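PDB 5B57: putative hemin ABC transport system, membrane protein from Burkholderia cenocepacia J2315, which forms the membrane-spanning subunit of a heme-importing ABC transporter and probably provides the path by which heme crosses the cell membrane. Local coordinates for residues A105-L110 / P355-L360; Q126-N131 / R285-V290; S143-G148 / T230-G235; H317-A322 / R328-G333. All coordinates share one frame; numbering follows the deposited sequence. Where two conformers were deposited one is given.

Contact 1: residues A105-L110 / P355-L360; sequences APRVVL and PADIPL
Arg107 and Asp357 join helix 94-128 to the loop before helix 360-378 by a two-pronged salt bridge. NH1 of Arg107 donates to OD2 of Asp357 at 2.8 Å. NH2 of Arg107 donates to OD1 of Asp357 at 3.0 Å. Both N-H bonds point almost straight at their acceptors. The guanidinium presents its NH1-NH2 end, and the carboxylate meets it on the syn side of each oxygen. The two planes differ by 17°, so the groups meet end-on and nearly coplanar. Two bonds to two oxygens oppose rotation of either group.

The side chains approach from opposite directions. CG of Arg107 lies anti to its own backbone N (chi1 173°), and the chain bends at chi2 before running on to the loop. NE of Arg107 forms a further salt bridge with Asp346 of helix 327-352. The guanidinium is thus paired with two acids, Asp357 at its NH1-NH2 end and Asp346 at NE. Arg350 of the same helix touches both Arg107 and Asp357.

Further along the loop, Pro359 takes the N-cap position of helix 360-378 and packs on Phe219 of the second subunit. This is a helix-to-loop salt bridge within the multi-helix transmembrane fold of FecCD permeases. It ties helix 94-128 to the connection between the last two helices of the chain.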
loop_
_atom_site.group_PDB
_atom_site.type_symbol
_atom_site.label_atom_id
_atom_site.label_comp_id
_atom_site.label_asym_id
_atom_site.label_seq_id
_atom_site.Cartn_x
_atom_site.Cartn_y
_atom_site.Cartn_z
ATOM N N ALA A 105 18.083 -34.433 20.192
ATOM C CA ALA A 105 17.845 -33.262 21.022
ATOM C C ALA A 105 18.255 -31.971 20.317
ATOM O O ALA A 105 17.400 -31.092 20.155
ATOM C CB ALA A 105 18.547 -33.398 22.381
ATOM N N PRO A 106 19.504 -31.802 19.859
ATOM C CA PRO A 106 19.851 -30.519 19.218
ATOM C C PRO A 106 18.943 -30.171 18.059
ATOM O O PRO A 106 18.708 -28.991 17.791
ATOM C CB PRO A 106 21.301 -30.728 18.745
ATOM C CG PRO A 106 21.792 -31.904 19.496
ATOM C CD PRO A 106 20.581 -32.783 19.669
ATOM N N ARG A 107 18.410 -31.173 17.370
ATOM C CA ARG A 107 17.513 -30.896 16.270
ATOM C C ARG A 107 16.148 -30.473 16.782
ATOM O O ARG A 107 15.548 -29.527 16.261
ATOM C CB ARG A 107 17.415 -32.123 15.375
ATOM C CG ARG A 107 16.388 -31.999 14.311
ATOM C CD ARG A 107 16.779 -32.744 13.073
ATOM N NE ARG A 107 15.674 -32.719 12.132
ATOM C CZ ARG A 107 15.719 -33.279 10.933
ATOM N NH1 ARG A 107 16.820 -33.905 10.545
ATOM N NH2 ARG A 107 14.675 -33.212 10.124
ATOM N N VAL A 108 15.649 -31.135 17.822
ATOM C CA VAL A 108 14.365 -30.723 18.381
ATOM C C VAL A 108 14.476 -29.345 19.005
ATOM O O VAL A 108 13.620 -28.486 18.783
ATOM C CB VAL A 108 13.844 -31.755 19.394
ATOM C CG1 VAL A 108 12.686 -31.164 20.133
ATOM C CG2 VAL A 108 13.412 -33.020 18.674
ATOM N N VAL A 109 15.551 -29.098 19.760
ATOM C CA VAL A 109 15.754 -27.774 20.351
ATOM C C VAL A 109 15.906 -26.703 19.265
ATOM O O VAL A 109 15.366 -25.601 19.390
ATOM C CB VAL A 109 16.944 -27.812 21.328
ATOM C CG1 VAL A 109 17.798 -26.606 21.204
ATOM C CG2 VAL A 109 16.415 -27.814 22.685
ATOM N N LEU A 110 16.605 -27.012 18.169
ATOM C CA LEU A 110 16.748 -26.023 17.108
ATOM C C LEU A 110 15.393 -25.671 16.512
ATOM O O LEU A 110 15.104 -24.493 16.276
ATOM C CB LEU A 110 17.711 -26.522 16.019
ATOM C CG LEU A 110 18.075 -25.516 14.909
ATOM C CD1 LEU A 110 18.880 -24.362 15.448
ATOM C CD2 LEU A 110 18.838 -26.156 13.799
ATOM N N PRO A 355 12.863 -43.107 4.530
ATOM C CA PRO A 355 13.878 -42.376 5.307
ATOM C C PRO A 355 14.451 -41.083 4.706
ATOM O O PRO A 355 15.521 -40.656 5.173
ATOM C CB PRO A 355 15.004 -43.391 5.403
ATOM C CG PRO A 355 14.975 -44.010 4.043
ATOM C CD PRO A 355 13.493 -44.181 3.734
ATOM N N ALA A 356 13.814 -40.478 3.706
ATOM C CA ALA A 356 14.339 -39.212 3.214
ATOM C C ALA A 356 14.127 -38.121 4.250
ATOM O O ALA A 356 13.203 -38.170 5.069
ATOM C CB ALA A 356 13.689 -38.812 1.890
ATOM N N ASP A 357 15.012 -37.140 4.229
ATOM C CA ASP A 357 14.954 -36.018 5.162
ATOM C C ASP A 357 14.723 -34.792 4.300
ATOM O O ASP A 357 15.636 -34.177 3.744
ATOM C CB ASP A 357 16.236 -35.960 6.009
ATOM C CG ASP A 357 16.096 -35.045 7.218
ATOM O OD1 ASP A 357 14.963 -34.612 7.536
ATOM O OD2 ASP A 357 17.135 -34.758 7.858
ATOM N N ILE A 358 13.437 -34.436 4.169
ATOM C CA ILE A 358 12.928 -33.426 3.226
ATOM C C ILE A 358 13.318 -32.039 3.715
ATOM O O ILE A 358 13.200 -31.766 4.925
ATOM C CB ILE A 358 11.429 -33.576 3.073
ATOM C CG1 ILE A 358 11.074 -34.954 2.513
ATOM C CG2 ILE A 358 10.858 -32.453 2.230
ATOM C CD1 ILE A 358 9.605 -35.154 2.448
ATOM N N PRO A 359 13.753 -31.144 2.843
ATOM C CA PRO A 359 14.081 -29.801 3.294
ATOM C C PRO A 359 12.930 -29.170 4.056
ATOM O O PRO A 359 11.761 -29.298 3.690
ATOM C CB PRO A 359 14.367 -29.060 1.982
ATOM C CG PRO A 359 14.958 -30.150 1.102
ATOM C CD PRO A 359 14.172 -31.386 1.447
ATOM N N LEU A 360 13.270 -28.490 5.153
ATOM C CA LEU A 360 12.241 -27.885 5.986
ATOM C C LEU A 360 11.527 -26.748 5.260
ATOM O O LEU A 360 10.307 -26.579 5.405
ATOM C CB LEU A 360 12.865 -27.370 7.280
ATOM C CG LEU A 360 11.848 -26.963 8.341
ATOM C CD1 LEU A 360 10.882 -28.110 8.639
ATOM C CD2 LEU A 360 12.595 -26.502 9.566
#

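Contact 2: residues Q126-N131 / R285-V290; sequences QALFRN and RLKRRV
Leu128 reaches from the last turn of helix 94-128 onto helix 283-305, where it meets Lys287 and Val290. Its CB points at that helix. CG stands anti to the backbone N (chi1 -180°), which carries both methyl groups to the neighbour. CD1 of Leu128 rests 3.8 Å from CA of Lys287. The same CD1 lies 3.9 Å from CG of Lys287, so it packs on the base of the lysine chain. CD2 of Leu128 takes the other branch and lies 4.2 Å from CG1 of Val290. The leucine and valine side chains run alongside each other, pointing opposite ways. Leu269 of helix 263-269 also touches Leu128.

Beyond CG the lysine runs on extended, and its NZ forms a salt bridge with Glu273. NH2 of Arg130 is 4.7 Å from NZ of Lys287, a pair of like charges that Glu273 probably helps to balance. Arg130 has positive phi in the Schellman motif that closes helix 94-128, and it packs against a chain of another protein in the assembly.

No hydrogen bond crosses between 126-131 and 285-290. The contact is therefore apolar packing, with the lysine lending its carbon chain while its charged end is paired elsewhere.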
loop_
_atom_site.group_PDB
_atom_site.type_symbol
_atom_site.label_atom_id
_atom_site.label_comp_id
_atom_site.label_asym_id
_atom_site.label_seq_id
_atom_site.Cartn_x
_atom_site.Cartn_y
_atom_site.Cartn_z
ATOM N N GLN A 126 5.485 -6.886 12.415
ATOM C CA GLN A 126 4.144 -6.560 11.930
ATOM C C GLN A 126 3.509 -5.441 12.742
ATOM O O GLN A 126 2.750 -4.621 12.204
ATOM C CB GLN A 126 3.276 -7.802 11.958
ATOM C CG GLN A 126 3.616 -8.707 10.819
ATOM C CD GLN A 126 3.424 -10.164 11.141
ATOM O OE1 GLN A 126 2.335 -10.595 11.541
ATOM N NE2 GLN A 126 4.481 -10.945 10.954
ATOM N N ALA A 127 3.804 -5.385 14.040
ATOM C CA ALA A 127 3.462 -4.196 14.816
ATOM C C ALA A 127 4.234 -2.993 14.299
ATOM O O ALA A 127 3.645 -2.002 13.870
ATOM C CB ALA A 127 3.736 -4.418 16.303
ATOM N N LEU A 128 5.559 -3.093 14.284
ATOM C CA LEU A 128 6.397 -1.985 13.839
ATOM C C LEU A 128 5.928 -1.385 12.510
ATOM O O LEU A 128 5.893 -0.161 12.358
ATOM C CB LEU A 128 7.844 -2.457 13.730
ATOM C CG LEU A 128 8.792 -1.362 13.274
ATOM C CD1 LEU A 128 9.014 -0.477 14.436
ATOM C CD2 LEU A 128 10.081 -1.964 12.839
ATOM N N PHE A 129 5.555 -2.223 11.540
ATOM C CA PHE A 129 5.104 -1.709 10.245
ATOM C C PHE A 129 3.610 -1.507 10.179
ATOM O O PHE A 129 3.110 -1.124 9.117
ATOM C CB PHE A 129 5.504 -2.635 9.096
ATOM C CG PHE A 129 6.950 -2.580 8.776
ATOM C CD1 PHE A 129 7.434 -1.645 7.887
ATOM C CD2 PHE A 129 7.838 -3.438 9.390
ATOM C CE1 PHE A 129 8.777 -1.570 7.596
ATOM C CE2 PHE A 129 9.188 -3.363 9.111
ATOM C CZ PHE A 129 9.653 -2.420 8.205
ATOM N N ARG A 130 2.886 -1.790 11.264
ATOM C CA ARG A 130 1.444 -1.617 11.265
ATOM C C ARG A 130 0.845 -2.350 10.079
ATOM O O ARG A 130 0.010 -1.836 9.337
ATOM C CB ARG A 130 1.087 -0.141 11.243
ATOM C CG ARG A 130 0.848 0.422 12.599
ATOM C CD ARG A 130 1.113 1.881 12.589
ATOM N NE ARG A 130 2.500 2.109 12.221
ATOM C CZ ARG A 130 2.867 2.827 11.163
ATOM N NH1 ARG A 130 1.928 3.386 10.387
ATOM N NH2 ARG A 130 4.161 2.991 10.890
ATOM N N ASN A 131 1.314 -3.545 9.873
ATOM C CA ASN A 131 0.918 -4.265 8.691
ATOM C C ASN A 131 1.205 -5.738 8.895
ATOM O O ASN A 131 2.357 -6.131 9.158
ATOM C CB ASN A 131 1.661 -3.735 7.479
ATOM C CG ASN A 131 1.318 -4.477 6.231
ATOM O OD1 ASN A 131 0.359 -5.254 6.180
ATOM N ND2 ASN A 131 2.089 -4.245 5.200
ATOM N N ARG A 285 13.663 5.895 18.146
ATOM C CA ARG A 285 14.411 4.904 18.910
ATOM C C ARG A 285 13.715 3.559 18.875
ATOM O O ARG A 285 14.378 2.516 18.909
ATOM C CB ARG A 285 14.591 5.337 20.370
ATOM C CG ARG A 285 15.281 6.677 20.599
ATOM C CD ARG A 285 16.788 6.560 20.507
ATOM N NE ARG A 285 17.356 5.691 21.543
ATOM C CZ ARG A 285 18.576 5.158 21.484
ATOM N NH1 ARG A 285 19.359 5.394 20.435
ATOM N NH2 ARG A 285 19.009 4.384 22.467
ATOM N N LEU A 286 12.379 3.556 18.814
ATOM C CA LEU A 286 11.647 2.287 18.800
ATOM C C LEU A 286 11.913 1.517 17.514
ATOM O O LEU A 286 12.155 0.304 17.550
ATOM C CB LEU A 286 10.153 2.530 18.980
ATOM C CG LEU A 286 9.218 1.343 18.749
ATOM C CD1 LEU A 286 9.581 0.233 19.701
ATOM C CD2 LEU A 286 7.738 1.736 18.926
ATOM N N LYS A 287 11.870 2.205 16.366
ATOM C CA LYS A 287 12.173 1.533 15.110
ATOM C C LYS A 287 13.557 0.884 15.158
ATOM O O LYS A 287 13.710 -0.284 14.797
ATOM C CB LYS A 287 12.044 2.520 13.950
ATOM C CG LYS A 287 10.617 3.033 13.773
ATOM C CD LYS A 287 10.415 3.943 12.535
ATOM C CE LYS A 287 8.906 4.125 12.213
ATOM N NZ LYS A 287 8.535 4.841 10.933
ATOM N N ARG A 288 14.565 1.594 15.659
ATOM C CA ARG A 288 15.910 1.033 15.618
ATOM C C ARG A 288 16.073 -0.120 16.598
ATOM O O ARG A 288 16.796 -1.066 16.307
ATOM C CB ARG A 288 16.949 2.134 15.870
ATOM C CG ARG A 288 18.370 1.644 16.132
ATOM C CD ARG A 288 19.394 2.798 16.313
ATOM N NE ARG A 288 20.738 2.385 15.874
ATOM C CZ ARG A 288 21.814 3.179 15.810
ATOM N NH1 ARG A 288 22.975 2.688 15.382
ATOM N NH2 ARG A 288 21.741 4.461 16.173
ATOM N N ARG A 289 15.389 -0.096 17.737
ATOM C CA ARG A 289 15.607 -1.142 18.732
ATOM C C ARG A 289 14.995 -2.460 18.293
ATOM O O ARG A 289 15.584 -3.520 18.504
ATOM C CB ARG A 289 15.066 -0.698 20.094
ATOM C CG ARG A 289 16.104 0.136 20.845
ATOM C CD ARG A 289 15.719 0.504 22.269
ATOM N NE ARG A 289 14.564 1.404 22.308
ATOM C CZ ARG A 289 14.336 2.310 23.261
ATOM N NH1 ARG A 289 13.248 3.072 23.194
ATOM N NH2 ARG A 289 15.195 2.464 24.268
ATOM N N VAL A 290 13.832 -2.412 17.646
ATOM C CA VAL A 290 13.217 -3.619 17.095
ATOM C C VAL A 290 14.081 -4.214 15.984
ATOM O O VAL A 290 14.386 -5.415 15.985
ATOM C CB VAL A 290 11.800 -3.296 16.608
ATOM C CG1 VAL A 290 11.161 -4.507 15.986
ATOM C CG2 VAL A 290 10.991 -2.778 17.771
#

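Contact 3: residues S143-G148 / T230-G235; sequences SGAALG and TFWSLG
Trp232, in the last turns of helix 223-234, reaches across to Ala145 and Ala146, packing that helix on helix 141-154. The six-membered part of the indole does the touching. CH2 of Trp232 lies 3.3 Å from CA of Ala146 and 3.7 Å from C of Ala145. CZ3 of Trp232 comes to 3.7 Å from CB of Ala146. CB of Ala145 is somewhat farther, at 4.2 Å from CH2 of Trp232. The ring thus meets backbone as well as methyl groups. Trp232 was modelled in two conformers, and these distances belong to one of them, so the closest are doubtful in detail.

CG of Trp232 is anti to the backbone N (chi1 -177°), which takes the six-membered ring to the alanines. The small residues put the ring next to the main chain of helix 141-154. Ile214 of helix 196-220 touches Ala146 as well.

Behind the tryptophan, OG of Ser233 donates to O of Thr230 at 3.0 Å, a bond back into its own helix. Gly235 then leaves the helix with positive phi. Thr230 packs on Leu226 of the second subunit, and Leu234 packs on Gly215 of that subunit. Helix 223-234 therefore touches the partner copy while Trp232 reaches into its own chain. This is aromatic-on-alanine helix packing beside the subunit interface of a dimeric permease.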
loop_
_atom_site.group_PDB
_atom_site.type_symbol
_atom_site.label_atom_id
_atom_site.label_comp_id
_atom_site.label_asym_id
_atom_site.label_seq_id
_atom_site.Cartn_x
_atom_site.Cartn_y
_atom_site.Cartn_z
ATOM N N SER A 143 19.280 -12.005 3.568
ATOM C CA SER A 143 20.172 -11.857 2.425
ATOM C C SER A 143 21.628 -11.931 2.832
ATOM O O SER A 143 22.437 -12.601 2.176
ATOM C CB SER A 143 19.927 -10.521 1.753
ATOM O OG SER A 143 18.561 -10.337 1.523
ATOM N N GLY A 144 22.000 -11.174 3.858
ATOM C CA GLY A 144 23.387 -11.193 4.292
ATOM C C GLY A 144 23.830 -12.566 4.758
ATOM O O GLY A 144 24.977 -12.970 4.529
ATOM N N ALA A 145 22.936 -13.287 5.446
ATOM C CA ALA A 145 23.231 -14.666 5.800
ATOM C C ALA A 145 23.580 -15.456 4.543
ATOM O O ALA A 145 24.670 -16.042 4.442
ATOM C CB ALA A 145 22.047 -15.278 6.549
ATOM N N ALA A 146 22.692 -15.401 3.542
ATOM C CA ALA A 146 22.913 -16.098 2.285
ATOM C C ALA A 146 24.116 -15.563 1.523
ATOM O O ALA A 146 24.787 -16.334 0.821
ATOM C CB ALA A 146 21.662 -16.017 1.430
ATOM N N LEU A 147 24.429 -14.270 1.635
ATOM C CA LEU A 147 25.689 -13.813 1.043
ATOM C C LEU A 147 26.883 -14.394 1.793
ATOM O O LEU A 147 27.785 -14.975 1.183
ATOM C CB LEU A 147 25.782 -12.285 1.006
ATOM C CG LEU A 147 27.044 -11.726 0.317
ATOM C CD1 LEU A 147 27.214 -12.260 -1.109
ATOM C CD2 LEU A 147 27.052 -10.205 0.309
ATOM N N GLY A 148 26.895 -14.259 3.123
ATOM C CA GLY A 148 28.032 -14.739 3.895
ATOM C C GLY A 148 28.188 -16.245 3.835
ATOM O O GLY A 148 29.306 -16.764 3.774
ATOM N N THR A 230 22.571 -25.199 -2.310
ATOM C CA THR A 230 21.156 -25.522 -2.468
ATOM C C THR A 230 20.607 -26.194 -1.216
ATOM O O THR A 230 19.466 -25.929 -0.831
ATOM C CB THR A 230 20.893 -26.383 -3.706
ATOM O OG1 THR A 230 21.145 -27.747 -3.390
ATOM C CG2 THR A 230 21.770 -25.984 -4.853
ATOM N N PHE A 231 21.389 -27.052 -0.555
ATOM C CA PHE A 231 20.881 -27.667 0.674
ATOM C C PHE A 231 20.615 -26.612 1.741
ATOM O O PHE A 231 19.532 -26.573 2.343
ATOM C CB PHE A 231 21.853 -28.724 1.197
ATOM C CG PHE A 231 21.777 -28.910 2.689
ATOM C CD1 PHE A 231 20.805 -29.755 3.242
ATOM C CD2 PHE A 231 22.656 -28.218 3.543
ATOM C CE1 PHE A 231 20.719 -29.921 4.607
ATOM C CE2 PHE A 231 22.563 -28.363 4.917
ATOM C CZ PHE A 231 21.590 -29.228 5.458
ATOM N N TRP A 232 21.611 -25.757 2.003
ATOM C CA TRP A 232 21.444 -24.666 2.960
ATOM C C TRP A 232 20.290 -23.757 2.560
ATOM O O TRP A 232 19.577 -23.243 3.422
ATOM C CB TRP A 232 22.757 -23.888 3.060
ATOM C CG TRP A 232 22.800 -22.773 4.058
ATOM C CD1 TRP A 232 23.237 -22.843 5.355
ATOM C CD2 TRP A 232 22.440 -21.398 3.837
ATOM N NE1 TRP A 232 23.154 -21.595 5.961
ATOM C CE2 TRP A 232 22.668 -20.701 5.046
ATOM C CE3 TRP A 232 21.944 -20.694 2.740
ATOM C CZ2 TRP A 232 22.418 -19.371 5.177
ATOM C CZ3 TRP A 232 21.703 -19.384 2.881
ATOM C CH2 TRP A 232 21.929 -18.729 4.092
ATOM N N SER A 233 20.074 -23.571 1.257
ATOM C CA SER A 233 19.030 -22.679 0.760
ATOM C C SER A 233 17.645 -23.313 0.756
ATOM O O SER A 233 16.652 -22.598 0.565
ATOM C CB SER A 233 19.358 -22.195 -0.658
ATOM O OG SER A 233 18.902 -23.103 -1.657
ATOM N N LEU A 234 17.540 -24.616 0.946
ATOM C CA LEU A 234 16.233 -25.206 1.137
ATOM C C LEU A 234 15.842 -25.247 2.618
ATOM O O LEU A 234 14.689 -25.576 2.940
ATOM C CB LEU A 234 16.202 -26.601 0.507
ATOM C CG LEU A 234 16.467 -26.713 -1.001
ATOM C CD1 LEU A 234 16.526 -28.164 -1.496
ATOM C CD2 LEU A 234 15.463 -25.914 -1.823
ATOM N N GLY A 235 16.752 -24.871 3.528
ATOM C CA GLY A 235 16.447 -24.935 4.953
ATOM C C GLY A 235 16.465 -26.334 5.557
ATOM O O GLY A 235 15.754 -27.236 5.100
#

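Contact 4: residues H317-A322 / R328-G333; sequences HCVRLA and RIVLPG
Val319 of helix 311-323 points its two methyl groups at helix 327-352, where Val330 and Gly333 receive them. These consecutive helices form a helical hairpin. Their short segments run roughly antiparallel, at 143°, with axes 9.0 Å apart. CG1 of Val319 is anti to its backbone N and lies 3.8 Å from CA of Val330. That methyl is also 3.9 Å from CA of Gly333. CG2 of Val319 is 3.3 Å from O of Gly333, so this methyl packs next to the main chain of the glycine.

The next residue adds a second touch. CG of Arg320 lies 3.7 Å from CG2 of Val330, and these two side chains cross at a slant. Past this point the arginine bends at chi3 and turns its guanidinium back to its own helix. There NH2 of Arg320 donates to ND1 of His317 at 3.3 Å, with an N-H...N angle of 169°. The acceptor lies in the guanidinium plane, but the donor is tilted from the imidazole plane. Gln126 is a further partner of NH2.

The chemistry divides along the arginine: its aliphatic base joins the apolar packing between the two helices, and its NH1 and NH2 find partners outside that interface.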
loop_
_atom_site.group_PDB
_atom_site.type_symbol
_atom_site.label_atom_id
_atom_site.label_comp_id
_atom_site.label_asym_id
_atom_site.label_seq_id
_atom_site.Cartn_x
_atom_site.Cartn_y
_atom_site.Cartn_z
ATOM N N HIS A 317 -0.152 -14.211 13.023
ATOM C CA HIS A 317 -1.468 -13.910 12.482
ATOM C C HIS A 317 -2.567 -14.764 13.091
ATOM O O HIS A 317 -3.686 -14.282 13.258
ATOM C CB HIS A 317 -1.488 -14.085 10.966
ATOM C CG HIS A 317 -2.679 -13.453 10.317
ATOM N ND1 HIS A 317 -2.758 -12.099 10.057
ATOM C CD2 HIS A 317 -3.860 -13.981 9.918
ATOM C CE1 HIS A 317 -3.924 -11.826 9.503
ATOM N NE2 HIS A 317 -4.614 -12.950 9.412
ATOM N N CYS A 318 -2.299 -16.009 13.441
ATOM C CA CYS A 318 -3.352 -16.788 14.081
ATOM C C CYS A 318 -3.512 -16.375 15.532
ATOM O O CYS A 318 -4.642 -16.262 16.031
ATOM C CB CYS A 318 -3.057 -18.282 13.970
ATOM S SG CYS A 318 -2.547 -18.799 12.318
ATOM N N VAL A 319 -2.396 -16.139 16.220
ATOM C CA VAL A 319 -2.478 -15.739 17.616
ATOM C C VAL A 319 -3.246 -14.440 17.727
ATOM O O VAL A 319 -4.026 -14.236 18.673
ATOM C CB VAL A 319 -1.075 -15.609 18.218
ATOM C CG1 VAL A 319 -1.160 -14.865 19.545
ATOM C CG2 VAL A 319 -0.393 -16.992 18.329
ATOM N N ARG A 320 -3.075 -13.559 16.735
ATOM C CA ARG A 320 -3.810 -12.291 16.722
ATOM C C ARG A 320 -5.319 -12.517 16.593
ATOM O O ARG A 320 -6.106 -12.005 17.398
ATOM C CB ARG A 320 -3.295 -11.411 15.590
ATOM C CG ARG A 320 -2.277 -10.376 15.999
ATOM C CD ARG A 320 -2.184 -9.330 14.905
ATOM N NE ARG A 320 -1.890 -9.963 13.624
ATOM C CZ ARG A 320 -0.677 -10.017 13.093
ATOM N NH1 ARG A 320 0.354 -9.468 13.725
ATOM N NH2 ARG A 320 -0.495 -10.601 11.921
ATOM N N LEU A 321 -5.737 -13.279 15.571
ATOM C CA LEU A 321 -7.144 -13.623 15.379
ATOM C C LEU A 321 -7.753 -14.362 16.565
ATOM O O LEU A 321 -8.983 -14.444 16.656
ATOM C CB LEU A 321 -7.301 -14.483 14.133
ATOM C CG LEU A 321 -7.026 -13.688 12.863
ATOM C CD1 LEU A 321 -6.485 -14.567 11.714
ATOM C CD2 LEU A 321 -8.297 -12.933 12.448
ATOM N N ALA A 322 -6.937 -14.927 17.461
ATOM C CA ALA A 322 -7.462 -15.550 18.669
ATOM C C ALA A 322 -7.462 -14.617 19.862
ATOM O O ALA A 322 -8.258 -14.814 20.778
ATOM C CB ALA A 322 -6.669 -16.815 19.020
ATOM N N ARG A 328 1.354 -7.614 24.235
ATOM C CA ARG A 328 1.679 -8.358 25.448
ATOM C C ARG A 328 1.251 -9.817 25.361
ATOM O O ARG A 328 1.860 -10.685 25.969
ATOM C CB ARG A 328 1.050 -7.652 26.661
ATOM C CG ARG A 328 2.018 -6.807 27.516
ATOM C CD ARG A 328 1.410 -5.452 27.970
ATOM N NE ARG A 328 0.273 -5.552 28.901
ATOM C CZ ARG A 328 -0.959 -5.093 28.657
ATOM N NH1 ARG A 328 -1.246 -4.489 27.503
ATOM N NH2 ARG A 328 -1.909 -5.233 29.575
ATOM N N ILE A 329 0.183 -10.103 24.590
ATOM C CA ILE A 329 -0.220 -11.482 24.303
ATOM C C ILE A 329 0.493 -12.032 23.068
ATOM O O ILE A 329 0.949 -13.177 23.054
ATOM C CB ILE A 329 -1.747 -11.561 24.110
ATOM C CG1 ILE A 329 -2.462 -11.152 25.376
ATOM C CG2 ILE A 329 -2.169 -12.958 23.669
ATOM C CD1 ILE A 329 -3.892 -10.635 25.137
ATOM N N VAL A 330 0.566 -11.242 21.994
ATOM C CA VAL A 330 0.875 -11.805 20.683
ATOM C C VAL A 330 2.327 -12.256 20.609
ATOM O O VAL A 330 2.637 -13.264 19.968
ATOM C CB VAL A 330 0.549 -10.797 19.572
ATOM C CG1 VAL A 330 1.212 -11.234 18.245
ATOM C CG2 VAL A 330 -0.943 -10.629 19.440
ATOM N N LEU A 331 3.246 -11.520 21.261
ATOM C CA LEU A 331 4.664 -11.829 21.076
ATOM C C LEU A 331 5.055 -13.146 21.731
ATOM O O LEU A 331 5.703 -13.968 21.059
ATOM C CB LEU A 331 5.527 -10.660 21.548
ATOM C CG LEU A 331 7.001 -10.873 21.183
ATOM C CD1 LEU A 331 7.564 -9.636 20.532
ATOM C CD2 LEU A 331 7.824 -11.204 22.410
ATOM N N PRO A 332 4.700 -13.433 22.991
ATOM C CA PRO A 332 4.851 -14.816 23.479
ATOM C C PRO A 332 3.898 -15.797 22.815
ATOM O O PRO A 332 4.252 -16.974 22.655
ATOM C CB PRO A 332 4.560 -14.691 24.981
ATOM C CG PRO A 332 3.679 -13.540 25.080
ATOM C CD PRO A 332 4.165 -12.558 24.049
ATOM N N GLY A 333 2.690 -15.346 22.454
ATOM C CA GLY A 333 1.747 -16.218 21.777
ATOM C C GLY A 333 2.275 -16.704 20.449
ATOM O O GLY A 333 2.224 -17.897 20.142
#

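Contact 1 spans the longest stretch of chain, and the other three all fall within it. Contact 3 also falls within the span of contact 2, and contact 4 follows both. Contacts 1 and 2 share helix 94-128, with centres about 32 Å apart on opposite sides of the chain's centre. Contacts 2 and 4, centres about 16 Å apart, meet where OE1 of Gln126 and NH2 of Arg320 are probably hydrogen-bonded at 2.9 Å. Contacts 1 and 3, centres about 17 Å apart, meet where N of Leu360 probably bonds to O of Gly235 at 2.8 Å. Contacts 1 and 3 touch the second permease copy; contacts 2 and 4 reach a different protein, marking two interfaces.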